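Local coordinates for protein Eps1p (Saccharomyces cerevisiae, PDB 4TW5) that belongs to the protein disulfide isomerase family of yeast and is built from thioredoxin-type domains, here probably two in tandem, at residues 31-36 / 67-72; 25-30 / 61-66; 157-162 / 202-207. One frame throughout, in Å; residues are numbered along the deposited sequence. Where two conformers were deposited one is given.

Interaction 1: residues 31-36 / 67-72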
loop_
_atom_site.group_PDB
_atom_site.type_symbol
_atom_site.label_atom_id
_atom_site.label_comp_id
_atom_site.label_asym_id
_atom_site.label_seq_id
_atom_site.Cartn_x
_atom_site.Cartn_y
_atom_site.Cartn_z
ATOM N N ASP A 31 36.504 -39.430 -0.980
ATOM C CA ASP A 31 37.536 -38.786 -1.773
ATOM C C ASP A 31 38.104 -39.755 -2.814
ATOM O O ASP A 31 38.939 -40.601 -2.497
ATOM C CB ASP A 31 38.665 -38.252 -0.880
ATOM C CG ASP A 31 39.878 -37.800 -1.685
ATOM O OD1 ASP A 31 39.712 -37.432 -2.868
ATOM O OD2 ASP A 31 41.003 -37.816 -1.144
ATOM N N PHE A 32 37.628 -39.644 -4.047
ATOM C CA PHE A 32 38.227 -40.376 -5.155
ATOM C C PHE A 32 39.494 -39.637 -5.553
ATOM O O PHE A 32 39.443 -38.587 -6.192
ATOM C CB PHE A 32 37.245 -40.513 -6.325
ATOM C CG PHE A 32 36.060 -41.376 -5.996
ATOM C CD1 PHE A 32 34.956 -40.852 -5.349
ATOM C CD2 PHE A 32 36.079 -42.729 -6.287
ATOM C CE1 PHE A 32 33.887 -41.665 -5.021
ATOM C CE2 PHE A 32 35.013 -43.543 -5.965
ATOM C CZ PHE A 32 33.916 -43.013 -5.335
ATOM N N TYR A 33 40.634 -40.200 -5.165
ATOM C CA TYR A 33 41.904 -39.507 -5.304
ATOM C C TYR A 33 42.868 -40.354 -6.098
ATOM O O TYR A 33 42.620 -41.537 -6.346
ATOM C CB TYR A 33 42.512 -39.202 -3.942
ATOM C CG TYR A 33 43.138 -40.420 -3.294
ATOM C CD1 TYR A 33 44.520 -40.597 -3.297
ATOM C CD2 TYR A 33 42.355 -41.399 -2.701
ATOM C CE1 TYR A 33 45.099 -41.704 -2.723
ATOM C CE2 TYR A 33 42.928 -42.508 -2.118
ATOM C CZ TYR A 33 44.303 -42.655 -2.138
ATOM O OH TYR A 33 44.880 -43.753 -1.561
ATOM N N SER A 34 43.980 -39.743 -6.482
ATOM C CA SER A 34 45.050 -40.451 -7.160
ATOM C C SER A 34 46.418 -40.204 -6.549
ATOM O O SER A 34 46.745 -39.079 -6.170
ATOM C CB SER A 34 45.085 -40.066 -8.634
ATOM O OG SER A 34 46.307 -40.466 -9.215
ATOM N N PRO A 35 47.216 -41.268 -6.423
ATOM C CA PRO A 35 48.595 -41.143 -5.953
ATOM C C PRO A 35 49.420 -40.426 -7.017
ATOM O O PRO A 35 50.536 -39.986 -6.764
ATOM C CB PRO A 35 49.046 -42.594 -5.779
ATOM C CG PRO A 35 48.158 -43.373 -6.682
ATOM C CD PRO A 35 46.836 -42.672 -6.640
ATOM N N TYR A 36 48.838 -40.294 -8.205
ATOM C CA TYR A 36 49.477 -39.590 -9.306
ATOM C C TYR A 36 48.775 -38.246 -9.450
ATOM O O TYR A 36 48.178 -37.985 -10.495
ATOM C CB TYR A 36 49.350 -40.322 -10.654
ATOM C CG TYR A 36 49.587 -41.819 -10.719
ATOM C CD1 TYR A 36 50.307 -42.501 -9.741
ATOM C CD2 TYR A 36 49.126 -42.544 -11.817
ATOM C CE1 TYR A 36 50.519 -43.877 -9.837
ATOM C CE2 TYR A 36 49.337 -43.905 -11.925
ATOM C CZ TYR A 36 50.033 -44.569 -10.935
ATOM O OH TYR A 36 50.238 -45.927 -11.050
ATOM N N GLN A 67 37.598 -42.986 1.374
ATOM C CA GLN A 67 38.456 -42.733 0.232
ATOM C C GLN A 67 38.444 -43.892 -0.712
ATOM O O GLN A 67 38.107 -45.003 -0.334
ATOM C CB GLN A 67 39.902 -42.472 0.643
ATOM C CG GLN A 67 40.206 -41.071 1.062
ATOM C CD GLN A 67 41.610 -40.947 1.580
ATOM O OE1 GLN A 67 42.104 -41.824 2.288
ATOM N NE2 GLN A 67 42.280 -39.868 1.205
ATOM N N VAL A 68 38.781 -43.606 -1.957
ATOM C CA VAL A 68 39.003 -44.627 -2.961
ATOM C C VAL A 68 40.269 -44.279 -3.756
ATOM O O VAL A 68 40.318 -43.234 -4.413
ATOM C CB VAL A 68 37.824 -44.737 -3.944
ATOM C CG1 VAL A 68 38.193 -45.675 -5.074
ATOM C CG2 VAL A 68 36.588 -45.238 -3.244
ATOM N N ASN A 69 41.298 -45.125 -3.679
ATOM C CA ASN A 69 42.464 -44.967 -4.550
ATOM C C ASN A 69 42.088 -45.447 -5.948
ATOM O O ASN A 69 41.856 -46.638 -6.157
ATOM C CB ASN A 69 43.675 -45.735 -3.998
ATOM C CG ASN A 69 44.970 -45.425 -4.751
ATOM O OD1 ASN A 69 44.975 -45.289 -5.975
ATOM N ND2 ASN A 69 46.070 -45.299 -4.012
ATOM N N CYS A 70 42.024 -44.526 -6.905
ATOM C CA CYS A 70 41.517 -44.861 -8.237
ATOM C C CYS A 70 42.582 -45.493 -9.119
ATOM O O CYS A 70 42.322 -45.846 -10.268
ATOM C CB CYS A 70 40.955 -43.621 -8.929
ATOM S SG CYS A 70 39.468 -42.983 -8.171
ATOM N N ILE A 71 43.775 -45.662 -8.569
ATOM C CA ILE A 71 44.821 -46.389 -9.265
ATOM C C ILE A 71 44.715 -47.854 -8.889
ATOM O O ILE A 71 44.795 -48.727 -9.750
ATOM C CB ILE A 71 46.208 -45.808 -8.945
ATOM C CG1 ILE A 71 46.298 -44.410 -9.555
ATOM C CG2 ILE A 71 47.319 -46.677 -9.501
ATOM C CD1 ILE A 71 45.810 -44.344 -10.991
ATOM N N GLU A 72 44.484 -48.123 -7.609
ATOM C CA GLU A 72 44.348 -49.496 -7.146
ATOM C C GLU A 72 42.926 -50.007 -7.409
ATOM O O GLU A 72 42.666 -51.209 -7.381
ATOM C CB GLU A 72 44.690 -49.597 -5.651
ATOM C CG GLU A 72 46.092 -49.102 -5.267
ATOM C CD GLU A 72 46.357 -49.161 -3.764
ATOM O OE1 GLU A 72 45.452 -49.603 -3.025
ATOM O OE2 GLU A 72 47.472 -48.782 -3.318
HETATM O O HOH W 1 44.135 -43.483 0.835
#
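D31 and Q67 lie side by side and point the same way from neighbouring parallel strands; the amide NE2 of Q67 makes a weak hydrogen bond to D31 OD2, and W47 of helix 44-53 packs on both. D31 O accepts the N-H of V68. On the other face of the sheet, F32 lays its CD2 3.5 Å from V68 CB, while C70 SG, in a disulfide with C77, packs on F32 CB (3.8 Å) and lies at the edge of the ring, near its plane. Y33 closes the strand pairing: its N donates to V68 O and its O receives C70 N at 3.1 Å. With CG between the backbone N and the carbonyl carbon (chi1 76°), the Y33 ring leans over N69, where OH meets ND2 in a weak, bent bond. These are the C-terminal ends of the parallel pair of a thioredoxin fold, strand 27-33 inside the sheet and strand 63-69 at its border, the first running on to the C37-C40 disulfide. S34 OG accepts Y36 N in an ST turn. P35 CD rests 3.4 Å from I71 CG1 and 3.3 Å from N69 OD1, which accepts I71 N in an Asx turn. Y36 offers a ring face to I71 CG1, a CH-pi contact.

Interaction 2: residues 25-30 / 61-66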
loop_
_atom_site.group_PDB
_atom_site.type_symbol
_atom_site.label_atom_id
_atom_site.label_comp_id
_atom_site.label_asym_id
_atom_site.label_seq_id
_atom_site.Cartn_x
_atom_site.Cartn_y
_atom_site.Cartn_z
ATOM N N LYS A 25 24.877 -48.407 4.529
ATOM C CA LYS A 25 24.324 -47.792 5.741
ATOM C C LYS A 25 24.846 -46.373 5.929
ATOM O O LYS A 25 26.031 -46.116 5.743
ATOM C CB LYS A 25 24.646 -48.635 6.983
ATOM C CG LYS A 25 23.899 -49.962 7.064
ATOM C CD LYS A 25 22.386 -49.765 7.013
ATOM C CE LYS A 25 21.689 -51.065 6.625
ATOM N NZ LYS A 25 20.217 -50.873 6.453
ATOM N N GLY A 26 23.955 -45.450 6.285
ATOM C CA GLY A 26 24.330 -44.068 6.529
ATOM C C GLY A 26 24.869 -43.305 5.331
ATOM O O GLY A 26 24.750 -43.732 4.189
ATOM N N LEU A 27 25.474 -42.156 5.608
ATOM C CA LEU A 27 26.081 -41.301 4.580
ATOM C C LEU A 27 27.580 -41.477 4.457
ATOM O O LEU A 27 28.271 -41.751 5.429
ATOM C CB LEU A 27 25.780 -39.832 4.869
ATOM C CG LEU A 27 24.304 -39.453 4.818
ATOM C CD1 LEU A 27 24.056 -38.025 5.274
ATOM C CD2 LEU A 27 23.871 -39.597 3.380
ATOM N N HIS A 28 28.091 -41.333 3.244
ATOM C CA HIS A 28 29.525 -41.395 3.032
ATOM C C HIS A 28 30.007 -40.229 2.209
ATOM O O HIS A 28 29.395 -39.874 1.203
ATOM C CB HIS A 28 29.905 -42.712 2.380
ATOM C CG HIS A 28 29.852 -43.861 3.328
ATOM N ND1 HIS A 28 28.665 -44.450 3.706
ATOM C CD2 HIS A 28 30.830 -44.507 4.006
ATOM C CE1 HIS A 28 28.915 -45.418 4.572
ATOM N NE2 HIS A 28 30.222 -45.480 4.761
ATOM N N ILE A 29 31.068 -39.586 2.677
ATOM C CA ILE A 29 31.730 -38.552 1.916
ATOM C C ILE A 29 33.052 -39.107 1.409
ATOM O O ILE A 29 33.973 -39.321 2.186
ATOM C CB ILE A 29 31.966 -37.296 2.749
ATOM C CG1 ILE A 29 30.637 -36.720 3.253
ATOM C CG2 ILE A 29 32.690 -36.274 1.934
ATOM C CD1 ILE A 29 30.826 -35.536 4.163
ATOM N N ILE A 30 33.135 -39.373 0.115
ATOM C CA ILE A 30 34.266 -40.114 -0.408
ATOM C C ILE A 30 35.212 -39.282 -1.261
ATOM O O ILE A 30 34.792 -38.527 -2.144
ATOM C CB ILE A 30 33.802 -41.311 -1.240
ATOM C CG1 ILE A 30 32.778 -42.129 -0.455
ATOM C CG2 ILE A 30 34.994 -42.195 -1.622
ATOM C CD1 ILE A 30 32.154 -43.271 -1.255
ATOM N N LEU A 61 25.884 -38.741 13.812
ATOM C CA LEU A 61 25.227 -38.244 12.593
ATOM C C LEU A 61 25.104 -39.313 11.518
ATOM O O LEU A 61 24.448 -39.099 10.507
ATOM C CB LEU A 61 26.001 -37.065 12.000
ATOM C CG LEU A 61 26.175 -35.806 12.839
ATOM C CD1 LEU A 61 26.781 -34.726 11.964
ATOM C CD2 LEU A 61 24.853 -35.362 13.458
ATOM N N ASN A 62 25.760 -40.452 11.732
ATOM C CA ASN A 62 25.726 -41.555 10.772
ATOM C C ASN A 62 26.375 -41.137 9.449
ATOM O O ASN A 62 25.868 -41.414 8.367
ATOM C CB ASN A 62 24.285 -42.023 10.564
ATOM C CG ASN A 62 24.205 -43.439 10.104
ATOM O OD1 ASN A 62 25.233 -44.050 9.794
ATOM N ND2 ASN A 62 22.981 -43.989 10.054
ATOM N N ILE A 63 27.516 -40.459 9.550
ATOM C CA ILE A 63 28.229 -39.985 8.369
ATOM C C ILE A 63 29.682 -40.398 8.455
ATOM O O ILE A 63 30.316 -40.196 9.473
ATOM C CB ILE A 63 28.175 -38.444 8.223
ATOM C CG1 ILE A 63 26.743 -37.936 8.188
ATOM C CG2 ILE A 63 28.907 -38.009 6.974
ATOM C CD1 ILE A 63 26.683 -36.432 8.309
ATOM N N THR A 64 30.212 -40.964 7.379
ATOM C CA THR A 64 31.573 -41.454 7.403
ATOM C C THR A 64 32.407 -40.826 6.295
ATOM O O THR A 64 31.990 -40.784 5.147
ATOM C CB THR A 64 31.603 -42.994 7.261
ATOM O OG1 THR A 64 31.023 -43.580 8.419
ATOM C CG2 THR A 64 33.042 -43.514 7.127
ATOM N N PHE A 65 33.614 -40.377 6.620
ATOM C CA PHE A 65 34.535 -39.980 5.568
ATOM C C PHE A 65 35.346 -41.174 5.099
ATOM O O PHE A 65 35.983 -41.866 5.904
ATOM C CB PHE A 65 35.460 -38.881 6.047
ATOM C CG PHE A 65 34.794 -37.544 6.221
ATOM C CD1 PHE A 65 34.849 -36.593 5.214
ATOM C CD2 PHE A 65 34.148 -37.227 7.407
ATOM C CE1 PHE A 65 34.260 -35.349 5.383
ATOM C CE2 PHE A 65 33.562 -35.989 7.587
ATOM C CZ PHE A 65 33.614 -35.044 6.570
ATOM N N SER A 66 35.340 -41.391 3.787
ATOM C CA SER A 66 36.032 -42.514 3.164
ATOM C C SER A 66 36.854 -42.051 1.958
ATOM O O SER A 66 36.811 -40.885 1.574
ATOM C CB SER A 66 35.048 -43.582 2.706
ATOM O OG SER A 66 34.158 -43.934 3.741
#
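The parallel strand pair of the thioredoxin fold starts here, where G26 and N62 lead into strands 27-33 and 63-69. N62, with positive phi just after a helix, sets its side-chain OD1 3.4 Å from G26 CA, and its backbone O receives L27 N at 2.9 Å. The ladder then runs from T64 N to L27 O, from I29 N to T64 O and from S66 N to I29 O, the strands crossing at -23°. On the face of L27, I29, I63 and F65, side chains lie beside one another: L27 CB meets I63 CG1 at 3.9 Å, and I29 CD1 reaches F65 CE1 at 3.6 Å. Helix 107-118 packs on this face through F113 and A114, and F54 meets the F65 ring edge-to-face. On the opposite face H28 stands beside T64, its CD2 3.7 Å from T64 CB. S66 OG lies in the plane of the imidazole at its edge, 3.4 Å from H28 CD2. H28 NE2 is hydrogen-bonded to E22 OE2, which helps to fix the ring's rotation. The two faces thus differ in chemistry: one is wholly hydrocarbon between these strands, whereas the other holds a buried histidine whose bond to a carboxylate would probably favour the protonated imidazolium.

Interaction 3: residues 157-162 / 202-207; sequences VSFWPT and GHVNCE
S158 has OG between its own N and carbonyl carbon (chi1 62°), and this turns the hydroxyl toward the neighbouring strand, to G202 O at 3.2 Å. S158 N reaches the same oxygen at 2.8 Å from the other face of the carbonyl plane, so G202 O is gripped twice by one residue. W160, with CG beside its backbone N (chi1 -58°), swings its indole back along the strand until NE1 donates to S158 OG at 2.9 Å. The hydroxyl is thereby fixed as acceptor from the indole and donor to the carbonyl; H203 CB packs against both groups, 3.6 Å from S158 OG and 3.8 Å from W160 NE1. H203 itself turns its ring away, ND1 to S135 OG and NE2 to the carbonyl of K166. The backbone ladder continues with V204 N to S158 O, W160 N to V204 O and C206 N to W160 O. On the other face, V204 lies beside F159, CB 3.6 Å from F159 CD2, and its CG2 also touches V157 CG1 at 3.8 Å. The sulfur of C206, disulfide-linked to C213, lies at the edge of the F159 ring, and F143 and F218 pack on that ring. Past the strands, P161 centres an inverse gamma turn that swings T162 O round to accept E207 N at 3.2 Å. T162 CG2 touches N205 OD1, an oxygen held by M165 N. Strand 155-160, helix 180-196 and strand 200-205 form a beta-alpha-beta unit, consistent with the parallel pair inside a thioredoxin-like sheet.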
loop_
_atom_site.group_PDB
_atom_site.type_symbol
_atom_site.label_atom_id
_atom_site.label_comp_id
_atom_site.label_asym_id
_atom_site.label_seq_id
_atom_site.Cartn_x
_atom_site.Cartn_y
_atom_site.Cartn_z
ATOM N N VAL A 157 16.595 -14.171 4.011
ATOM C CA VAL A 157 15.208 -13.858 4.330
ATOM C C VAL A 157 14.265 -14.223 3.193
ATOM O O VAL A 157 14.534 -13.953 2.007
ATOM C CB VAL A 157 15.012 -12.381 4.682
ATOM C CG1 VAL A 157 13.548 -12.107 5.089
ATOM C CG2 VAL A 157 15.976 -11.984 5.779
ATOM N N SER A 158 13.173 -14.865 3.587
ATOM C CA SER A 158 12.117 -15.291 2.683
ATOM C C SER A 158 10.876 -14.430 2.900
ATOM O O SER A 158 10.549 -14.062 4.034
ATOM C CB SER A 158 11.797 -16.778 2.887
ATOM O OG SER A 158 11.338 -17.003 4.195
ATOM N N PHE A 159 10.177 -14.154 1.804
ATOM C CA PHE A 159 9.000 -13.284 1.773
ATOM C C PHE A 159 7.787 -14.050 1.238
ATOM O O PHE A 159 7.881 -14.732 0.218
ATOM C CB PHE A 159 9.266 -12.043 0.903
ATOM C CG PHE A 159 10.402 -11.199 1.398
ATOM C CD1 PHE A 159 11.719 -11.561 1.132
ATOM C CD2 PHE A 159 10.157 -10.065 2.156
ATOM C CE1 PHE A 159 12.759 -10.795 1.604
ATOM C CE2 PHE A 159 11.189 -9.310 2.645
ATOM C CZ PHE A 159 12.492 -9.667 2.366
ATOM N N TRP A 160 6.655 -13.945 1.932
ATOM C CA TRP A 160 5.493 -14.819 1.655
ATOM C C TRP A 160 4.191 -14.068 1.416
ATOM O O TRP A 160 3.916 -13.084 2.100
ATOM C CB TRP A 160 5.283 -15.791 2.813
ATOM C CG TRP A 160 6.460 -16.648 3.089
ATOM C CD1 TRP A 160 7.603 -16.292 3.755
ATOM C CD2 TRP A 160 6.619 -18.023 2.721
ATOM N NE1 TRP A 160 8.464 -17.361 3.808
ATOM C CE2 TRP A 160 7.880 -18.437 3.190
ATOM C CE3 TRP A 160 5.816 -18.942 2.032
ATOM C CZ2 TRP A 160 8.362 -19.732 2.993
ATOM C CZ3 TRP A 160 6.291 -20.228 1.840
ATOM C CH2 TRP A 160 7.560 -20.613 2.315
ATOM N N PRO A 161 3.351 -14.576 0.495
ATOM C CA PRO A 161 2.031 -13.974 0.294
ATOM C C PRO A 161 1.053 -14.443 1.359
ATOM O O PRO A 161 0.146 -15.234 1.081
ATOM C CB PRO A 161 1.625 -14.483 -1.092
ATOM C CG PRO A 161 2.283 -15.797 -1.203
ATOM C CD PRO A 161 3.519 -15.791 -0.326
ATOM N N THR A 162 1.227 -13.939 2.575
ATOM C CA THR A 162 0.388 -14.334 3.699
ATOM C C THR A 162 0.551 -13.324 4.808
ATOM O O THR A 162 1.428 -12.470 4.729
ATOM C CB THR A 162 0.783 -15.721 4.233
ATOM O OG1 THR A 162 -0.100 -16.109 5.291
ATOM C CG2 THR A 162 2.205 -15.663 4.770
ATOM N N GLY A 202 15.099 -15.766 8.140
ATOM C CA GLY A 202 13.902 -15.042 8.562
ATOM C C GLY A 202 12.767 -15.150 7.529
ATOM O O GLY A 202 13.006 -15.395 6.346
ATOM N N HIS A 203 11.533 -14.967 7.987
ATOM C CA HIS A 203 10.393 -14.956 7.094
ATOM C C HIS A 203 9.541 -13.726 7.331
ATOM O O HIS A 203 9.337 -13.289 8.457
ATOM C CB HIS A 203 9.577 -16.250 7.236
ATOM C CG HIS A 203 9.220 -16.581 8.640
ATOM N ND1 HIS A 203 10.012 -17.387 9.431
ATOM C CD2 HIS A 203 8.157 -16.226 9.398
ATOM C CE1 HIS A 203 9.466 -17.482 10.631
ATOM N NE2 HIS A 203 8.330 -16.806 10.630
ATOM N N VAL A 204 9.053 -13.169 6.232
ATOM C CA VAL A 204 8.251 -11.951 6.250
ATOM C C VAL A 204 6.866 -12.217 5.659
ATOM O O VAL A 204 6.740 -12.818 4.590
ATOM C CB VAL A 204 8.942 -10.830 5.443
ATOM C CG1 VAL A 204 7.985 -9.604 5.197
ATOM C CG2 VAL A 204 10.268 -10.451 6.085
ATOM N N ASN A 205 5.842 -11.782 6.383
ATOM C CA ASN A 205 4.468 -11.795 5.906
ATOM C C ASN A 205 4.211 -10.539 5.092
ATOM O O ASN A 205 3.988 -9.467 5.650
ATOM C CB ASN A 205 3.494 -11.861 7.080
ATOM C CG ASN A 205 3.575 -13.162 7.823
ATOM O OD1 ASN A 205 2.831 -14.096 7.531
ATOM N ND2 ASN A 205 4.512 -13.252 8.770
ATOM N N CYS A 206 4.251 -10.658 3.775
ATOM C CA CYS A 206 4.064 -9.486 2.929
ATOM C C CYS A 206 2.678 -8.844 3.006
ATOM O O CYS A 206 2.547 -7.651 2.754
ATOM C CB CYS A 206 4.391 -9.842 1.491
ATOM S SG CYS A 206 6.168 -9.750 1.264
ATOM N N GLU A 207 1.648 -9.613 3.360
ATOM C CA GLU A 207 0.321 -9.014 3.514
ATOM C C GLU A 207 0.280 -8.035 4.688
ATOM O O GLU A 207 -0.453 -7.053 4.641
ATOM C CB GLU A 207 -0.752 -10.098 3.698
ATOM C CG GLU A 207 -0.954 -10.934 2.460
ATOM C CD GLU A 207 -2.180 -11.822 2.528
ATOM O OE1 GLU A 207 -3.138 -11.502 3.275
ATOM O OE2 GLU A 207 -2.162 -12.871 1.860
#

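Interactions 1 and 2 are consecutive lengths of one parallel pairing, strand 27-33 with strand 63-69, their centres 18 Å apart. They meet where D31 N lies 3.0 Å from S66 O, a probable hydrogen bond that continues the ladder, and where V68 CG2 packs on I30 CG2 at 3.8 Å. Interaction 3 belongs to a second sheet on the opposite side of the chain's centre, its centre 47 Å from that of interaction 1 and 36 Å from that of interaction 2. The ends of interactions 1 and 3 are alike in layout: each pairing runs up to a cysteine in a disulfide, C70 with C77 and C206 with C213, and each first strand leads toward a C-X-X-C disulfide, C37-C40 or C177-C180.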